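Local coordinates for hypothetical zinc-type alcohol dehydrogenase-like protein in PRE5-FET4 intergenic region (Saccharomyces cerevisiae, PDB 1PIW), which reduces a broad range of aromatic and aliphatic aldehydes to alcohols with NADPH, as a zinc-dependent medium-chain alcohol dehydrogenase, at residues 32-46 / 68-82. Sequence-based numbering, arbitrary orientation.
Sequences YDHDIDIKIEACGVC and HEIVGKVVKLGPKSN. With ZN (zinc ion), chain D.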
ATOM      1  N   TYR A  32       5.262   9.424  37.854  1.00 44.75           N
ATOM      2  CA  TYR A  32       5.956   8.149  37.816  1.00 46.53           C
ATOM      3  C   TYR A  32       7.454   8.237  37.619  1.00 48.10           C
ATOM      4  O   TYR A  32       7.982   9.254  37.177  1.00 48.45           O
ATOM      5  CB  TYR A  32       5.303   7.246  36.774  1.00 46.74           C
ATOM      6  CG  TYR A  32       3.927   6.825  37.235  1.00 48.40           C
ATOM      7  CD1 TYR A  32       2.855   6.730  36.346  1.00 49.67           C
ATOM      8  CD2 TYR A  32       3.682   6.591  38.587  1.00 47.44           C
ATOM      9  CE1 TYR A  32       1.563   6.422  36.802  1.00 49.95           C
ATOM     10  CE2 TYR A  32       2.415   6.282  39.047  1.00 49.44           C
ATOM     11  CZ  TYR A  32       1.355   6.201  38.162  1.00 50.38           C
ATOM     12  OH  TYR A  32       0.097   5.920  38.655  1.00 48.76           O
ATOM     13  N   ASP A  33       8.122   7.146  37.976  1.00 50.61           N
ATOM     14  CA  ASP A  33       9.577   7.015  37.940  1.00 52.17           C
ATOM     15  C   ASP A  33      10.352   7.633  36.778  1.00 51.41           C
ATOM     16  O   ASP A  33      11.485   8.079  36.967  1.00 50.08           O
ATOM     17  CB  ASP A  33       9.923   5.539  38.091  1.00 55.14           C
ATOM     18  CG  ASP A  33       9.409   4.959  39.402  1.00 58.56           C
ATOM     19  OD1 ASP A  33       9.155   3.733  39.462  1.00 62.46           O
ATOM     20  OD2 ASP A  33       9.265   5.730  40.381  1.00 57.97           O
ATOM     21  N   HIS A  34       9.748   7.667  35.591  1.00 51.63           N
ATOM     22  CA  HIS A  34      10.399   8.236  34.410  1.00 51.00           C
ATOM     23  C   HIS A  34       9.719   9.516  33.922  1.00 49.98           C
ATOM     24  O   HIS A  34      10.264  10.224  33.074  1.00 50.45           O
ATOM     25  CB  HIS A  34      10.418   7.212  33.271  1.00 52.05           C
ATOM     26  CG  HIS A  34      11.142   5.947  33.608  1.00 54.30           C
ATOM     27  ND1 HIS A  34      12.518   5.847  33.591  1.00 55.37           N
ATOM     28  CD2 HIS A  34      10.682   4.732  33.999  1.00 55.10           C
ATOM     29  CE1 HIS A  34      12.874   4.628  33.956  1.00 55.89           C
ATOM     30  NE2 HIS A  34      11.779   3.931  34.210  1.00 55.86           N
ATOM     31  N   ASP A  35       8.535   9.821  34.442  1.00 47.69           N
ATOM     32  CA  ASP A  35       7.844  11.026  34.010  1.00 46.68           C
ATOM     33  C   ASP A  35       8.711  12.263  34.227  1.00 46.66           C
ATOM     34  O   ASP A  35       9.630  12.264  35.040  1.00 46.94           O
ATOM     35  CB  ASP A  35       6.519  11.207  34.756  1.00 46.51           C
ATOM     36  CG  ASP A  35       5.561  10.051  34.547  1.00 47.80           C
ATOM     37  OD1 ASP A  35       5.583   9.432  33.461  1.00 50.89           O
ATOM     38  OD2 ASP A  35       4.765   9.775  35.467  1.00 45.53           O
ATOM     39  N   ILE A  36       8.398  13.316  33.483  1.00 46.86           N
ATOM     40  CA  ILE A  36       9.105  14.588  33.558  1.00 46.11           C
ATOM     41  C   ILE A  36       8.076  15.709  33.539  1.00 46.53           C
ATOM     42  O   ILE A  36       7.063  15.613  32.857  1.00 47.77           O
ATOM     43  CB  ILE A  36      10.043  14.767  32.349  1.00 44.85           C
ATOM     44  CG1 ILE A  36      11.241  13.843  32.500  1.00 44.51           C
ATOM     45  CG2 ILE A  36      10.473  16.219  32.214  1.00 42.77           C
ATOM     46  CD1 ILE A  36      12.226  13.966  31.380  1.00 45.95           C
ATOM     47  N   ASP A  37       8.321  16.765  34.300  1.00 46.33           N
ATOM     48  CA  ASP A  37       7.398  17.880  34.311  1.00 46.25           C
ATOM     49  C   ASP A  37       7.958  19.019  33.489  1.00 47.22           C
ATOM     50  O   ASP A  37       9.100  19.450  33.671  1.00 48.47           O
ATOM     51  CB  ASP A  37       7.097  18.326  35.739  1.00 44.59           C
ATOM     52  CG  ASP A  37       5.909  17.598  36.319  1.00 45.30           C
ATOM     53  OD1 ASP A  37       5.577  16.520  35.790  1.00 45.56           O
ATOM     54  OD2 ASP A  37       5.304  18.082  37.292  1.00 45.54           O
ATOM     55  N   ILE A  38       7.135  19.491  32.564  1.00 47.04           N
ATOM     56  CA  ILE A  38       7.512  20.570  31.678  1.00 45.68           C
ATOM     57  C   ILE A  38       6.612  21.786  31.861  1.00 45.65           C
ATOM     58  O   ILE A  38       5.383  21.678  31.887  1.00 43.23           O
ATOM     59  CB  ILE A  38       7.446  20.089  30.210  1.00 44.90           C
ATOM     60  CG1 ILE A  38       8.443  18.948  30.013  1.00 42.99           C
ATOM     61  CG2 ILE A  38       7.736  21.238  29.260  1.00 43.56           C
ATOM     62  CD1 ILE A  38       8.062  17.985  28.945  1.00 43.18           C
ATOM     63  N   LYS A  39       7.233  22.942  32.038  1.00 46.56           N
ATOM     64  CA  LYS A  39       6.462  24.158  32.152  1.00 47.69           C
ATOM     65  C   LYS A  39       6.447  24.619  30.695  1.00 47.75           C
ATOM     66  O   LYS A  39       7.500  24.862  30.096  1.00 47.91           O
ATOM     67  CB  LYS A  39       7.162  25.176  33.043  1.00 49.14           C
ATOM     68  CG  LYS A  39       6.267  26.344  33.407  1.00 52.18           C
ATOM     69  CD  LYS A  39       6.964  27.324  34.313  1.00 54.66           C
ATOM     70  CE  LYS A  39       6.060  28.499  34.618  1.00 57.85           C
ATOM     71  NZ  LYS A  39       6.755  29.578  35.384  1.00 61.79           N
ATOM     72  N   ILE A  40       5.253  24.709  30.120  1.00 45.62           N
ATOM     73  CA  ILE A  40       5.115  25.087  28.728  1.00 43.49           C
ATOM     74  C   ILE A  40       5.416  26.545  28.443  1.00 42.99           C
ATOM     75  O   ILE A  40       5.293  27.403  29.302  1.00 41.48           O
ATOM     76  CB  ILE A  40       3.707  24.762  28.225  1.00 43.24           C
ATOM     77  CG1 ILE A  40       3.307  23.356  28.677  1.00 43.70           C
ATOM     78  CG2 ILE A  40       3.677  24.820  26.712  1.00 43.88           C
ATOM     79  CD1 ILE A  40       1.880  22.968  28.327  1.00 43.94           C
ATOM     80  N   GLU A  41       5.821  26.811  27.212  1.00 44.51           N
ATOM     81  CA  GLU A  41       6.137  28.160  26.782  1.00 46.04           C
ATOM     82  C   GLU A  41       5.552  28.403  25.388  1.00 45.70           C
ATOM     83  O   GLU A  41       5.483  29.547  24.919  1.00 45.80           O
ATOM     84  CB  GLU A  41       7.653  28.361  26.768  1.00 48.23           C
ATOM     85  CG  GLU A  41       8.389  27.486  25.772  1.00 51.18           C
ATOM     86  CD  GLU A  41       9.890  27.703  25.797  1.00 51.61           C
ATOM     87  OE1 GLU A  41      10.541  27.286  26.781  1.00 52.55           O
ATOM     88  OE2 GLU A  41      10.415  28.297  24.834  1.00 52.12           O
ATOM     89  N   ALA A  42       5.139  27.317  24.734  1.00 43.62           N
ATOM     90  CA  ALA A  42       4.531  27.385  23.408  1.00 41.77           C
ATOM     91  C   ALA A  42       3.879  26.053  23.061  1.00 40.89           C
ATOM     92  O   ALA A  42       4.396  24.996  23.414  1.00 41.37           O
ATOM     93  CB  ALA A  42       5.575  27.733  22.366  1.00 39.58           C
ATOM     94  N   CYS A  43       2.733  26.105  22.387  1.00 38.96           N
ATOM     95  CA  CYS A  43       2.039  24.891  21.973  1.00 35.87           C
ATOM     96  C   CYS A  43       1.363  25.112  20.635  1.00 34.97           C
ATOM     97  O   CYS A  43       0.807  26.173  20.373  1.00 33.58           O
ATOM     98  CB  CYS A  43       0.991  24.468  22.993  1.00 35.97           C
ATOM     99  SG  CYS A  43       0.163  22.925  22.530  1.00 34.33           S
ATOM    100  N   GLY A  44       1.406  24.093  19.790  1.00 34.77           N
ATOM    101  CA  GLY A  44       0.801  24.210  18.484  1.00 34.32           C
ATOM    102  C   GLY A  44      -0.634  23.732  18.415  1.00 34.78           C
ATOM    103  O   GLY A  44      -0.998  22.682  18.969  1.00 34.96           O
ATOM    104  N   VAL A  45      -1.457  24.525  17.734  1.00 33.93           N
ATOM    105  CA  VAL A  45      -2.860  24.197  17.531  1.00 31.44           C
ATOM    106  C   VAL A  45      -2.911  23.238  16.336  1.00 29.82           C
ATOM    107  O   VAL A  45      -2.641  23.616  15.205  1.00 28.95           O
ATOM    108  CB  VAL A  45      -3.696  25.457  17.225  1.00 30.28           C
ATOM    109  CG1 VAL A  45      -5.160  25.087  17.077  1.00 31.04           C
ATOM    110  CG2 VAL A  45      -3.527  26.470  18.338  1.00 28.74           C
ATOM    111  N   CYS A  46      -3.246  21.989  16.616  1.00 28.76           N
ATOM    112  CA  CYS A  46      -3.323  20.949  15.612  1.00 28.69           C
ATOM    113  C   CYS A  46      -4.770  20.614  15.253  1.00 30.33           C
ATOM    114  O   CYS A  46      -5.655  20.690  16.102  1.00 31.12           O
ATOM    115  CB  CYS A  46      -2.616  19.699  16.154  1.00 28.90           C
ATOM    116  SG  CYS A  46      -2.894  18.169  15.230  1.00 24.37           S
ATOM    117  N   HIS A  68      -1.153  19.390  21.534  1.00 37.48           N
ATOM    118  CA  HIS A  68      -0.109  18.396  21.683  1.00 35.79           C
ATOM    119  C   HIS A  68       1.111  18.624  20.789  1.00 36.90           C
ATOM    120  O   HIS A  68       1.655  17.706  20.169  1.00 37.13           O
ATOM    121  CB  HIS A  68      -0.694  16.990  21.483  1.00 35.84           C
ATOM    122  CG  HIS A  68      -1.288  16.749  20.126  1.00 38.06           C
ATOM    123  ND1 HIS A  68      -2.055  15.638  19.841  1.00 36.99           N
ATOM    124  CD2 HIS A  68      -1.198  17.449  18.967  1.00 38.64           C
ATOM    125  CE1 HIS A  68      -2.407  15.665  18.567  1.00 36.37           C
ATOM    126  NE2 HIS A  68      -1.899  16.751  18.014  1.00 35.17           N
ATOM    127  N   GLU A  69       1.536  19.874  20.728  1.00 36.85           N
ATOM    128  CA  GLU A  69       2.717  20.252  19.978  1.00 36.16           C
ATOM    129  C   GLU A  69       3.383  21.211  20.941  1.00 38.44           C
ATOM    130  O   GLU A  69       3.575  22.391  20.652  1.00 39.70           O
ATOM    131  CB  GLU A  69       2.312  20.923  18.684  1.00 34.66           C
ATOM    132  CG  GLU A  69       1.437  19.998  17.869  1.00 34.44           C
ATOM    133  CD  GLU A  69       1.261  20.431  16.440  1.00 32.12           C
ATOM    134  OE1 GLU A  69       1.245  21.655  16.201  1.00 31.03           O
ATOM    135  OE2 GLU A  69       1.116  19.545  15.566  1.00 30.91           O
ATOM    136  N   ILE A  70       3.710  20.648  22.107  1.00 38.92           N
ATOM    137  CA  ILE A  70       4.300  21.335  23.246  1.00 38.51           C
ATOM    138  C   ILE A  70       5.805  21.541  23.268  1.00 40.44           C
ATOM    139  O   ILE A  70       6.582  20.625  23.008  1.00 40.08           O
ATOM    140  CB  ILE A  70       3.924  20.597  24.539  1.00 37.01           C
ATOM    141  CG1 ILE A  70       2.410  20.469  24.626  1.00 36.34           C
ATOM    142  CG2 ILE A  70       4.459  21.332  25.748  1.00 34.42           C
ATOM    143  CD1 ILE A  70       1.947  19.611  25.775  1.00 38.78           C
ATOM    144  N   VAL A  71       6.188  22.767  23.617  1.00 43.00           N
ATOM    145  CA  VAL A  71       7.581  23.190  23.755  1.00 44.71           C
ATOM    146  C   VAL A  71       7.681  23.953  25.078  1.00 46.78           C
ATOM    147  O   VAL A  71       6.905  24.885  25.332  1.00 45.64           O
ATOM    148  CB  VAL A  71       8.018  24.125  22.620  1.00 42.43           C
ATOM    149  CG1 VAL A  71       9.286  24.848  23.004  1.00 40.95           C
ATOM    150  CG2 VAL A  71       8.246  23.331  21.370  1.00 42.77           C
ATOM    151  N   GLY A  72       8.633  23.550  25.914  1.00 48.74           N
ATOM    152  CA  GLY A  72       8.802  24.195  27.206  1.00 50.78           C
ATOM    153  C   GLY A  72      10.104  23.831  27.893  1.00 51.36           C
ATOM    154  O   GLY A  72      10.974  23.203  27.296  1.00 52.45           O
ATOM    155  N   LYS A  73      10.232  24.226  29.154  1.00 51.49           N
ATOM    156  CA  LYS A  73      11.436  23.959  29.929  1.00 51.28           C
ATOM    157  C   LYS A  73      11.222  22.823  30.909  1.00 51.55           C
ATOM    158  O   LYS A  73      10.145  22.707  31.501  1.00 52.46           O
ATOM    159  CB  LYS A  73      11.845  25.204  30.721  1.00 50.64           C
ATOM    160  CG  LYS A  73      12.980  26.021  30.127  1.00 52.53           C
ATOM    161  CD  LYS A  73      12.537  26.997  29.044  1.00 53.78           C
ATOM    162  CE  LYS A  73      13.752  27.762  28.512  1.00 54.57           C
ATOM    163  NZ  LYS A  73      13.444  28.773  27.466  1.00 55.65           N
ATOM    164  N   VAL A  74      12.245  21.985  31.077  1.00 51.08           N
ATOM    165  CA  VAL A  74      12.172  20.888  32.037  1.00 51.36           C
ATOM    166  C   VAL A  74      12.108  21.559  33.404  1.00 51.72           C
ATOM    167  O   VAL A  74      12.914  22.438  33.703  1.00 52.91           O
ATOM    168  CB  VAL A  74      13.419  19.996  31.988  1.00 50.85           C
ATOM    169  CG1 VAL A  74      13.387  19.009  33.141  1.00 50.73           C
ATOM    170  CG2 VAL A  74      13.474  19.260  30.663  1.00 51.56           C
ATOM    171  N   VAL A  75      11.166  21.149  34.237  1.00 50.42           N
ATOM    172  CA  VAL A  75      11.025  21.786  35.527  1.00 50.32           C
ATOM    173  C   VAL A  75      11.262  20.835  36.696  1.00 51.27           C
ATOM    174  O   VAL A  75      11.451  21.268  37.829  1.00 51.46           O
ATOM    175  CB  VAL A  75       9.623  22.410  35.625  1.00 50.43           C
ATOM    176  CG1 VAL A  75       8.772  21.644  36.627  1.00 52.31           C
ATOM    177  CG2 VAL A  75       9.726  23.872  35.984  1.00 50.06           C
ATOM    178  N   LYS A  76      11.254  19.539  36.420  1.00 52.24           N
ATOM    179  CA  LYS A  76      11.449  18.541  37.463  1.00 54.43           C
ATOM    180  C   LYS A  76      11.633  17.178  36.799  1.00 56.36           C
ATOM    181  O   LYS A  76      10.953  16.875  35.823  1.00 57.99           O
ATOM    182  CB  LYS A  76      10.227  18.522  38.384  1.00 54.08           C
ATOM    183  CG  LYS A  76      10.294  17.500  39.498  1.00 54.29           C
ATOM    184  CD  LYS A  76       9.000  17.469  40.303  1.00 54.41           C
ATOM    185  CE  LYS A  76       8.794  18.752  41.099  1.00 54.51           C
ATOM    186  NZ  LYS A  76       7.529  18.742  41.901  1.00 52.12           N
ATOM    187  N   LEU A  77      12.544  16.356  37.319  1.00 57.07           N
ATOM    188  CA  LEU A  77      12.801  15.042  36.732  1.00 57.64           C
ATOM    189  C   LEU A  77      12.375  13.867  37.608  1.00 59.00           C
ATOM    190  O   LEU A  77      12.480  13.920  38.839  1.00 59.01           O
ATOM    191  CB  LEU A  77      14.283  14.899  36.404  1.00 57.45           C
ATOM    192  CG  LEU A  77      14.885  15.967  35.496  1.00 58.45           C
ATOM    193  CD1 LEU A  77      16.371  15.695  35.331  1.00 60.88           C
ATOM    194  CD2 LEU A  77      14.192  15.960  34.148  1.00 59.08           C
ATOM    195  N   GLY A  78      11.913  12.801  36.955  1.00 59.26           N
ATOM    196  CA  GLY A  78      11.471  11.613  37.662  1.00 59.78           C
ATOM    197  C   GLY A  78      12.604  10.845  38.318  1.00 60.10           C
ATOM    198  O   GLY A  78      13.735  10.882  37.837  1.00 60.41           O
ATOM    199  N   PRO A  79      12.321  10.129  39.418  1.00 60.32           N
ATOM    200  CA  PRO A  79      13.264   9.322  40.201  1.00 60.74           C
ATOM    201  C   PRO A  79      14.232   8.500  39.363  1.00 60.86           C
ATOM    202  O   PRO A  79      15.441   8.678  39.440  1.00 60.66           O
ATOM    203  CB  PRO A  79      12.346   8.439  41.033  1.00 60.46           C
ATOM    204  CG  PRO A  79      11.213   9.343  41.305  1.00 60.93           C
ATOM    205  CD  PRO A  79      10.959   9.981  39.958  1.00 60.46           C
ATOM    206  N   LYS A  80      13.685   7.589  38.571  1.00 61.55           N
ATOM    207  CA  LYS A  80      14.499   6.739  37.725  1.00 61.79           C
ATOM    208  C   LYS A  80      14.749   7.388  36.371  1.00 61.67           C
ATOM    209  O   LYS A  80      14.808   6.693  35.360  1.00 62.14           O
ATOM    210  CB  LYS A  80      13.811   5.385  37.502  1.00 63.26           C
ATOM    211  CG  LYS A  80      13.607   4.515  38.746  1.00 65.04           C
ATOM    212  CD  LYS A  80      12.866   3.223  38.360  1.00 66.75           C
ATOM    213  CE  LYS A  80      12.476   2.368  39.573  1.00 68.34           C
ATOM    214  NZ  LYS A  80      11.497   1.277  39.227  1.00 67.76           N
ATOM    215  N   SER A  81      14.889   8.710  36.327  1.00 61.81           N
ATOM    216  CA  SER A  81      15.131   9.353  35.036  1.00 62.62           C
ATOM    217  C   SER A  81      16.513   8.982  34.521  1.00 62.53           C
ATOM    218  O   SER A  81      17.324   8.436  35.262  1.00 64.05           O
ATOM    219  CB  SER A  81      15.018  10.873  35.133  1.00 62.28           C
ATOM    220  OG  SER A  81      15.241  11.459  33.858  1.00 61.09           O
ATOM    221  N   ASN A  82      16.779   9.283  33.253  1.00 62.37           N
ATOM    222  CA  ASN A  82      18.058   8.952  32.638  1.00 61.62           C
ATOM    223  C   ASN A  82      18.005   9.263  31.156  1.00 61.19           C
ATOM    224  O   ASN A  82      17.535   8.452  30.361  1.00 60.61           O
ATOM    225  CB  ASN A  82      18.361   7.460  32.819  1.00 64.05           C
ATOM    226  CG  ASN A  82      17.203   6.558  32.354  1.00 65.48           C
ATOM    227  OD1 ASN A  82      17.388   5.658  31.529  1.00 64.25           O
ATOM    228  ND2 ASN A  82      16.009   6.797  32.894  1.00 65.71           N
TER
HETATM  229 ZN    ZN D1502      -1.722  16.139  15.854  1.00 32.26          ZN
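Cys46 and His68 meet at the catalytic zinc. Cys46 SG binds it at 2.4 Å and His68 NE2 at 2.2 Å, with Cys163 as the third protein ligand. The cysteine sulfur lies at the edge of the imidazole. With SG swung anti to the backbone N (chi1 167°), the sulfur reaches the metal beside the histidine. Glu69 packs against the Gly44 backbone; its carboxylate pairs with Arg348, a residue that binds NADP(H).

Backbone bonds join strands 35-45 and 70-77 as antiparallel neighbours. Asp37 N to Lys76 O (3.0 Å) is nearly straight. Two classic beta bulges interrupt the pairing. In one, Val71 O accepts from Glu41 N and Ala42 N; in the other, Asp37 O takes Val75 N at 2.7 Å and, weakly, Lys76 N. The strands belong to the GroES-like catalytic domain and lead at one end to the zinc site.

Ile36, Ile38, Val74 and Leu77 share one face of the sheet. Ile36 and Leu77 lie side by side, CD1 to CD2 at 3.9 Å. Val91 covers Ile38 and Val74. Separately, Ile40 CG2 meets Ile70 CG2 at 3.7 Å, the two side chains crossing at about a right angle.

Two salt bridges, each with only a weak hydrogen bond, lie further out. Glu41 OE1 reaches Lys73 NZ at 3.3 Å, while OE2 bonds to Ser155. With an alanine here in place of Glu41, Lys73 would probably lose its carboxylate mate and Ser155 this acceptor. Lys80 runs alongside Asp33, and its NZ reaches Asp33 OD1 at 3.4 Å. Lys80 CB makes an off-centre CH-pi contact with the His34 ring.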